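Local structure of pectate lyase (Erwinia chrysanthemi, 1RU4) at residues Cys89-Phe94 / Asn143-His148; Val314-Ser319 / Ser341-Leu346; Ala40-Val45 / Asn68-Asn73. The protein cleaves pectate by beta-elimination, the pectate lyase reaction, and is built as a right-handed parallel beta-helix that carries bound calcium. All coordinates share one frame; numbering follows the deposited sequence.

How the contacts relate
The three contacts sample different levels of one right-handed parallel beta-helix. Contact 3 lies at the N-terminal end, where helix 38-44 packs beside strand 70-72. Contact 1 follows a little further along, with centres about 17 Å apart and nearest atoms about 4 Å apart. F38, at the start of that helix, meets F94 of contact 1 edge-to-face. Contact 2 belongs to the C-terminal end, about 32 Å from contact 1 and about 47 Å from contact 3, centre to centre; contacts 2 and 3 fall on opposite sides of the chain's centre. The side chain of V314, in contact 2, is about 12 Å from a bound calcium ion.

Contact 1 of 3, residues Cys89-Phe94 / Asn143-His148; sequences CGRAVF and NTAFHH
R91 reaches N143 with one arm of its guanidinium and brushes A145 with the other. Its chain is folded, not stretched: CG sits beside the backbone N (chi1 -49°), and two further bends at chi2 and chi3 turn the head toward 143-148. NH1 donates to the N143 carbonyl O over 3.0 Å, but the bond is bent and weak. The same NH1 comes within 3.1 Å of N143 OD1; N143 CG lies at the edge of the R91 guanidinium, in its plane, and the two flat groups are turned 50° apart. N143 brings its amide here with CG anti to the backbone N (chi1 -169°). The other arm, NH2, passes 4.1 Å from A145 CB, which stands at the edge of the guanidinium.

A water reinforces the crossing. It accepts from R91 NH2 at 3.0 Å and donates to N143 OD1 at 2.9 Å and to T144 O at 3.0 Å, so the arginine meets residues 143-144 through one weak direct bond and through this water. The stronger partner of R91 is E123, whose OE2 forms a salt bridge with NH2. Its OE1 takes a hydrogen bond from H147 NE2, while H147 ND1 pairs with H148 ND1 at 2.8 Å. The E123 carboxylate is thus shared between R91 and H147, one from each segment, and the nearby positive charge would be expected to keep it ionised.

E123 lies on strand 122-125, which runs between strands 92-95 and 145-147 and is parallel to both; R91 reaches across this intervening strand to a turn two steps along the beta-helix, with strand 56-59 on the far flank of 92-95.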
loop_
_atom_site.group_PDB
_atom_site.type_symbol
_atom_site.label_atom_id
_atom_site.label_comp_id
_atom_site.label_asym_id
_atom_site.label_seq_id
_atom_site.Cartn_x
_atom_site.Cartn_y
_atom_site.Cartn_z
ATOM N N CYS A 89 9.190 -6.005 17.524
ATOM C CA CYS A 89 8.660 -6.314 16.201
ATOM C C CYS A 89 7.360 -7.113 16.220
ATOM O O CYS A 89 7.094 -7.935 15.339
ATOM C CB CYS A 89 9.739 -6.963 15.330
ATOM S SG CYS A 89 10.974 -5.703 14.881
ATOM N N GLY A 90 6.549 -6.836 17.240
ATOM C CA GLY A 90 5.229 -7.427 17.349
ATOM C C GLY A 90 4.217 -6.581 16.592
ATOM O O GLY A 90 4.588 -5.781 15.723
ATOM N N ARG A 91 2.941 -6.737 16.936
ATOM C CA ARG A 91 1.864 -6.008 16.265
ATOM C C ARG A 91 0.966 -5.290 17.268
ATOM O O ARG A 91 0.579 -5.868 18.284
ATOM C CB ARG A 91 0.988 -6.975 15.459
ATOM C CG ARG A 91 1.744 -7.938 14.555
ATOM C CD ARG A 91 2.490 -7.212 13.456
ATOM N NE ARG A 91 1.600 -6.607 12.470
ATOM C CZ ARG A 91 2.021 -5.848 11.462
ATOM N NH1 ARG A 91 3.315 -5.601 11.316
ATOM N NH2 ARG A 91 1.154 -5.349 10.591
ATOM N N ALA A 92 0.635 -4.035 16.971
ATOM C CA ALA A 92 -0.314 -3.267 17.774
ATOM C C ALA A 92 -1.493 -2.906 16.876
ATOM O O ALA A 92 -1.343 -2.157 15.904
ATOM C CB ALA A 92 0.339 -2.004 18.333
ATOM N N VAL A 93 -2.658 -3.458 17.196
ATOM C CA VAL A 93 -3.859 -3.253 16.391
ATOM C C VAL A 93 -4.812 -2.254 17.040
ATOM O O VAL A 93 -5.269 -2.464 18.163
ATOM C CB VAL A 93 -4.609 -4.593 16.167
ATOM C CG1 VAL A 93 -5.867 -4.368 15.336
ATOM C CG2 VAL A 93 -3.697 -5.603 15.479
ATOM N N PHE A 94 -5.084 -1.158 16.336
ATOM C CA PHE A 94 -6.040 -0.153 16.798
ATOM C C PHE A 94 -7.401 -0.430 16.170
ATOM O O PHE A 94 -7.584 -0.275 14.959
ATOM C CB PHE A 94 -5.555 1.258 16.448
ATOM C CG PHE A 94 -4.354 1.697 17.243
ATOM C CD1 PHE A 94 -3.101 1.145 16.997
ATOM C CD2 PHE A 94 -4.482 2.649 18.253
ATOM C CE1 PHE A 94 -1.991 1.530 17.746
ATOM C CE2 PHE A 94 -3.377 3.042 19.008
ATOM C CZ PHE A 94 -2.128 2.481 18.754
ATOM N N ASN A 143 5.797 -1.398 7.794
ATOM C CA ASN A 143 5.261 -2.650 8.319
ATOM C C ASN A 143 3.958 -2.390 9.081
ATOM O O ASN A 143 3.787 -2.813 10.228
ATOM C CB ASN A 143 6.297 -3.343 9.216
ATOM C CG ASN A 143 5.900 -4.767 9.578
ATOM O OD1 ASN A 143 5.150 -5.420 8.850
ATOM N ND2 ASN A 143 6.411 -5.256 10.701
ATOM N N THR A 144 3.069 -1.638 8.435
ATOM C CA THR A 144 1.758 -1.314 8.990
ATOM C C THR A 144 0.662 -1.992 8.167
ATOM O O THR A 144 0.940 -2.589 7.125
ATOM C CB THR A 144 1.501 0.218 9.002
ATOM O OG1 THR A 144 1.565 0.737 7.666
ATOM C CG2 THR A 144 2.527 0.929 9.872
ATOM N N ALA A 145 -0.576 -1.918 8.648
ATOM C CA ALA A 145 -1.704 -2.500 7.926
ATOM C C ALA A 145 -2.992 -1.729 8.172
ATOM O O ALA A 145 -3.208 -1.182 9.254
ATOM C CB ALA A 145 -1.886 -3.967 8.297
ATOM N N PHE A 146 -3.841 -1.687 7.149
ATOM C CA PHE A 146 -5.107 -0.963 7.200
ATOM C C PHE A 146 -6.162 -1.859 6.563
ATOM O O PHE A 146 -6.187 -2.040 5.343
ATOM C CB PHE A 146 -4.968 0.361 6.438
ATOM C CG PHE A 146 -3.756 1.151 6.847
ATOM C CD1 PHE A 146 -2.523 0.915 6.240
ATOM C CD2 PHE A 146 -3.822 2.058 7.903
ATOM C CE1 PHE A 146 -1.369 1.559 6.687
ATOM C CE2 PHE A 146 -2.673 2.710 8.359
ATOM C CZ PHE A 146 -1.444 2.458 7.749
ATOM N N HIS A 147 -7.024 -2.431 7.399
ATOM C CA HIS A 147 -7.985 -3.416 6.922
ATOM C C HIS A 147 -9.352 -3.357 7.588
ATOM O O HIS A 147 -9.482 -2.910 8.724
ATOM C CB HIS A 147 -7.398 -4.822 7.076
ATOM C CG HIS A 147 -7.020 -5.173 8.482
ATOM N ND1 HIS A 147 -7.901 -5.759 9.367
ATOM C CD2 HIS A 147 -5.852 -5.034 9.153
ATOM C CE1 HIS A 147 -7.292 -5.966 10.520
ATOM N NE2 HIS A 147 -6.046 -5.535 10.417
ATOM N N HIS A 148 -10.364 -3.837 6.868
ATOM C CA HIS A 148 -11.740 -3.874 7.363
ATOM C C HIS A 148 -12.246 -2.509 7.838
ATOM O O HIS A 148 -12.919 -2.412 8.868
ATOM C CB HIS A 148 -11.889 -4.912 8.487
ATOM C CG HIS A 148 -11.522 -6.308 8.085
ATOM N ND1 HIS A 148 -10.259 -6.831 8.273
ATOM C CD2 HIS A 148 -12.256 -7.298 7.521
ATOM C CE1 HIS A 148 -10.231 -8.080 7.842
ATOM N NE2 HIS A 148 -11.430 -8.387 7.381
HETATM O O HOH W 1 2.419 -5.047 7.874
#

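Contact 2 of 3, residues Val314-Ser319 / Ser341-Leu346; sequences VSLSAS and SDFVSL
The ring of F343 is the shared surface on which V314 and L316 meet the 341-346 loop. All of the direct contact is apolar.

Two aliphatic side chains touch the aromatic ring. V314 comes at F343 from the opposite direction and meets the ring at its edge, CG1 lying 3.9 Å from CZ. That methyl faces the loop because it stands anti to the backbone N (chi1 168°). L316 instead slides alongside F343, the two side chains running in opposite senses; its CD2 is 3.6 Å from CE1 and 3.9 Å from CD1. Residues 314 and 316 point the same way from their strand, as alternate strand residues do, which lets both reach one ring.

The aliphatic pair is looser: L316 CD2 also comes within 4.2 Å of L346 CD1, so a single methyl bridges F343 and L346.

Polar groups flank the patch: D342 OD1 hydrogen-bonds to S373 OG and OD2 to S339 N, just before F343, and S345 OG hydrogen-bonds to D347 N, spanning L346.

The strand that carries V314 and L316 is part of 308-316, which hydrogen-bonds through its backbone to the parallel strand 288-290; Y290 of that strand also touches L316 and L346. The 341-346 loop comes after strand 325-328 and lies against these last turns of the beta-helix.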
loop_
_atom_site.group_PDB
_atom_site.type_symbol
_atom_site.label_atom_id
_atom_site.label_comp_id
_atom_site.label_asym_id
_atom_site.label_seq_id
_atom_site.Cartn_x
_atom_site.Cartn_y
_atom_site.Cartn_z
ATOM N N VAL A 314 5.549 -8.541 -18.201
ATOM C CA VAL A 314 4.968 -9.847 -18.486
ATOM C C VAL A 314 3.451 -9.825 -18.331
ATOM O O VAL A 314 2.921 -9.266 -17.372
ATOM C CB VAL A 314 5.544 -10.930 -17.536
ATOM C CG1 VAL A 314 4.728 -12.217 -17.621
ATOM C CG2 VAL A 314 6.991 -11.205 -17.881
ATOM N N SER A 315 2.766 -10.427 -19.300
ATOM C CA SER A 315 1.320 -10.616 -19.246
ATOM C C SER A 315 1.039 -12.095 -19.473
ATOM O O SER A 315 1.582 -12.696 -20.401
ATOM C CB SER A 315 0.626 -9.799 -20.335
ATOM O OG SER A 315 -0.756 -10.114 -20.391
ATOM N N LEU A 316 0.202 -12.680 -18.619
ATOM C CA LEU A 316 -0.153 -14.090 -18.743
ATOM C C LEU A 316 -1.627 -14.343 -18.433
ATOM O O LEU A 316 -2.158 -13.839 -17.443
ATOM C CB LEU A 316 0.723 -14.944 -17.815
ATOM C CG LEU A 316 0.493 -16.458 -17.837
ATOM C CD1 LEU A 316 0.870 -17.029 -19.197
ATOM C CD2 LEU A 316 1.318 -17.118 -16.739
ATOM N N SER A 317 -2.281 -15.094 -19.316
ATOM C CA SER A 317 -3.669 -15.524 -19.137
ATOM C C SER A 317 -4.749 -14.436 -19.094
ATOM O O SER A 317 -5.778 -14.598 -18.435
ATOM C CB SER A 317 -3.782 -16.445 -17.918
ATOM O OG SER A 317 -2.964 -17.595 -18.084
ATOM N N ALA A 318 -4.501 -13.335 -19.799
ATOM C CA ALA A 318 -5.474 -12.257 -20.001
ATOM C C ALA A 318 -4.904 -11.307 -21.050
ATOM O O ALA A 318 -3.727 -11.412 -21.406
ATOM C CB ALA A 318 -5.773 -11.522 -18.698
ATOM N N SER A 319 -5.729 -10.399 -21.565
ATOM C CA SER A 319 -5.296 -9.540 -22.666
ATOM C C SER A 319 -4.546 -8.272 -22.276
ATOM O O SER A 319 -4.578 -7.834 -21.124
ATOM C CB SER A 319 -6.478 -9.182 -23.574
ATOM O OG SER A 319 -7.342 -8.242 -22.957
ATOM N N SER A 341 4.644 -22.550 -18.019
ATOM C CA SER A 341 5.903 -23.230 -17.722
ATOM C C SER A 341 7.052 -22.288 -17.357
ATOM O O SER A 341 8.068 -22.732 -16.826
ATOM C CB SER A 341 6.319 -24.137 -18.885
ATOM O OG SER A 341 6.613 -23.384 -20.047
ATOM N N ASP A 342 6.890 -20.994 -17.630
ATOM C CA ASP A 342 7.925 -20.010 -17.305
ATOM C C ASP A 342 7.988 -19.662 -15.824
ATOM O O ASP A 342 8.894 -18.950 -15.391
ATOM C CB ASP A 342 7.720 -18.725 -18.111
ATOM C CG ASP A 342 8.014 -18.909 -19.579
ATOM O OD1 ASP A 342 9.108 -19.411 -19.907
ATOM O OD2 ASP A 342 7.157 -18.548 -20.409
ATOM N N PHE A 343 7.034 -20.164 -15.047
ATOM C CA PHE A 343 6.973 -19.835 -13.629
ATOM C C PHE A 343 7.054 -21.061 -12.731
ATOM O O PHE A 343 6.464 -22.100 -13.028
ATOM C CB PHE A 343 5.706 -19.024 -13.350
ATOM C CG PHE A 343 5.599 -17.791 -14.199
ATOM C CD1 PHE A 343 4.935 -17.829 -15.422
ATOM C CD2 PHE A 343 6.230 -16.613 -13.813
ATOM C CE1 PHE A 343 4.910 -16.715 -16.255
ATOM C CE2 PHE A 343 6.211 -15.491 -14.638
ATOM C CZ PHE A 343 5.549 -15.544 -15.862
ATOM N N VAL A 344 7.807 -20.935 -11.642
ATOM C CA VAL A 344 7.966 -22.026 -10.684
ATOM C C VAL A 344 6.614 -22.386 -10.071
ATOM O O VAL A 344 6.279 -23.566 -9.934
ATOM C CB VAL A 344 8.963 -21.655 -9.559
ATOM C CG1 VAL A 344 9.069 -22.792 -8.551
ATOM C CG2 VAL A 344 10.335 -21.356 -10.151
ATOM N N SER A 345 5.823 -21.364 -9.754
ATOM C CA SER A 345 4.499 -21.573 -9.182
ATOM C C SER A 345 3.502 -20.499 -9.589
ATOM O O SER A 345 3.860 -19.330 -9.750
ATOM C CB SER A 345 4.579 -21.621 -7.655
ATOM O OG SER A 345 3.288 -21.782 -7.089
ATOM N N LEU A 346 2.251 -20.921 -9.755
ATOM C CA LEU A 346 1.136 -20.018 -10.019
ATOM C C LEU A 346 0.061 -20.239 -8.948
ATOM O O LEU A 346 -1.117 -19.931 -9.147
ATOM C CB LEU A 346 0.571 -20.249 -11.427
ATOM C CG LEU A 346 1.497 -19.825 -12.576
ATOM C CD1 LEU A 346 0.894 -20.218 -13.908
ATOM C CD2 LEU A 346 1.744 -18.321 -12.531
#

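Contact 3 of 3, residues Ala40-Val45 / Asn68-Asn73; sequences AAMAAV and NTITFN
M42 lays its terminal methyl over one face of the F72 ring. CE is 3.5 Å from CD2 and 3.6 Å from CE2, so it sits over the CD2-CE2 side of that face, displaced from the ring centre. The sulfur follows at a slant: SD lies 4.6 Å from the F72 ring centroid, 49° off the ring normal, with its closest ring atom, CE2, 3.8 Å away. This is a Met-aromatic contact in which the methyl supplies the closest touch and the sulfur approaches obliquely, the two side chains crossing at about a right angle. The same methyl reaches 3.9 Å from T71 O and 4.4 Å from I70 CG2, spreading across three consecutive residues of the strand.

The methionine gets there through a coiled chain: CG is anti to the carbonyl carbon (chi1 -75°), and further bends at chi2 and chi3 drop CE onto the ring.

Helix and strand run nearly parallel, 18° apart, with their axes 11.1 Å apart at closest approach. In the right-handed parallel beta-helix, 70-72 is an outermost strand of its five-stranded sheet, and helix 38-44 lies against strands 16-19 and 50-53, at the N-terminal end of the stack. Its position is consistent with the N-terminal capping helix seen in other parallel beta-helices.

Further out, F72 lies among aromatic neighbours: W117 and F119 meet its ring edge-to-face, and F110 contacts it too. I51 of strand 50-53 also packs against M42, and against A41 and V45. K74, just beyond the strand, ties the two segments by another route: its NZ hydrogen-bonds to the carbonyls of M42 and V45, and weakly to that of A43, at the C-terminal end of the helix.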
loop_
_atom_site.group_PDB
_atom_site.type_symbol
_atom_site.label_atom_id
_atom_site.label_comp_id
_atom_site.label_asym_id
_atom_site.label_seq_id
_atom_site.Cartn_x
_atom_site.Cartn_y
_atom_site.Cartn_z
ATOM N N ALA A 40 -2.077 9.607 26.930
ATOM C CA ALA A 40 -1.103 10.253 27.810
ATOM C C ALA A 40 0.258 10.351 27.123
ATOM O O ALA A 40 0.928 11.385 27.196
ATOM C CB ALA A 40 -0.983 9.488 29.123
ATOM N N ALA A 41 0.650 9.280 26.437
ATOM C CA ALA A 41 1.918 9.259 25.711
ATOM C C ALA A 41 1.909 10.275 24.574
ATOM O O ALA A 41 2.895 10.977 24.350
ATOM C CB ALA A 41 2.192 7.867 25.174
ATOM N N MET A 42 0.788 10.354 23.861
ATOM C CA MET A 42 0.622 11.316 22.776
ATOM C C MET A 42 0.782 12.758 23.260
ATOM O O MET A 42 1.349 13.598 22.560
ATOM C CB MET A 42 -0.752 11.141 22.133
ATOM C CG MET A 42 -0.870 9.919 21.240
ATOM S SD MET A 42 -0.104 10.189 19.640
ATOM C CE MET A 42 -1.402 11.163 18.853
ATOM N N ALA A 43 0.288 13.035 24.463
ATOM C CA ALA A 43 0.389 14.370 25.039
ATOM C C ALA A 43 1.830 14.737 25.398
ATOM O O ALA A 43 2.253 15.874 25.201
ATOM C CB ALA A 43 -0.503 14.480 26.266
ATOM N N ALA A 44 2.587 13.754 25.882
ATOM C CA ALA A 44 3.955 13.981 26.344
ATOM C C ALA A 44 5.056 13.916 25.284
ATOM O O ALA A 44 6.044 14.647 25.369
ATOM C CB ALA A 44 4.277 13.016 27.477
ATOM N N VAL A 45 4.886 13.049 24.291
ATOM C CA VAL A 45 5.932 12.787 23.302
ATOM C C VAL A 45 6.458 14.004 22.533
ATOM O O VAL A 45 5.698 14.889 22.139
ATOM C CB VAL A 45 5.491 11.681 22.308
ATOM C CG1 VAL A 45 4.408 12.198 21.367
ATOM C CG2 VAL A 45 6.689 11.136 21.546
ATOM N N ASN A 68 -14.840 8.688 16.080
ATOM C CA ASN A 68 -13.940 8.391 17.197
ATOM C C ASN A 68 -12.464 8.431 16.783
ATOM O O ASN A 68 -11.602 7.802 17.405
ATOM C CB ASN A 68 -14.303 7.043 17.838
ATOM C CG ASN A 68 -14.206 5.879 16.866
ATOM O OD1 ASN A 68 -13.892 6.057 15.692
ATOM N ND2 ASN A 68 -14.472 4.675 17.363
ATOM N N THR A 69 -12.198 9.237 15.759
ATOM C CA THR A 69 -10.874 9.455 15.175
ATOM C C THR A 69 -9.804 9.880 16.181
ATOM O O THR A 69 -10.084 10.624 17.119
ATOM C CB THR A 69 -10.968 10.572 14.107
ATOM O OG1 THR A 69 -11.959 10.222 13.136
ATOM C CG2 THR A 69 -9.627 10.800 13.411
ATOM N N ILE A 70 -8.584 9.387 15.982
ATOM C CA ILE A 70 -7.431 9.864 16.742
ATOM C C ILE A 70 -6.654 10.779 15.798
ATOM O O ILE A 70 -6.246 10.359 14.711
ATOM C CB ILE A 70 -6.508 8.715 17.206
ATOM C CG1 ILE A 70 -7.258 7.788 18.165
ATOM C CG2 ILE A 70 -5.266 9.288 17.898
ATOM C CD1 ILE A 70 -6.442 6.586 18.620
ATOM N N THR A 71 -6.486 12.036 16.199
ATOM C CA THR A 71 -5.776 13.014 15.381
ATOM C C THR A 71 -4.309 13.151 15.784
ATOM O O THR A 71 -3.985 13.329 16.959
ATOM C CB THR A 71 -6.450 14.404 15.450
ATOM O OG1 THR A 71 -7.771 14.324 14.899
ATOM C CG2 THR A 71 -5.647 15.440 14.666
ATOM N N PHE A 72 -3.432 13.055 14.790
ATOM C CA PHE A 72 -1.997 13.225 14.987
ATOM C C PHE A 72 -1.611 14.587 14.413
ATOM O O PHE A 72 -1.243 14.698 13.242
ATOM C CB PHE A 72 -1.229 12.101 14.278
ATOM C CG PHE A 72 -1.507 10.730 14.836
ATOM C CD1 PHE A 72 -2.704 10.077 14.554
ATOM C CD2 PHE A 72 -0.579 10.098 15.659
ATOM C CE1 PHE A 72 -2.972 8.818 15.087
ATOM C CE2 PHE A 72 -0.839 8.837 16.197
ATOM C CZ PHE A 72 -2.039 8.197 15.909
ATOM N N ASN A 73 -1.732 15.628 15.235
ATOM C CA ASN A 73 -1.463 16.989 14.776
ATOM C C ASN A 73 -0.096 17.533 15.173
ATOM O O ASN A 73 0.378 18.507 14.589
ATOM C CB ASN A 73 -2.566 17.945 15.241
ATOM C CG ASN A 73 -2.612 18.095 16.743
ATOM O OD1 ASN A 73 -2.658 17.109 17.476
ATOM N ND2 ASN A 73 -2.595 19.340 17.213
#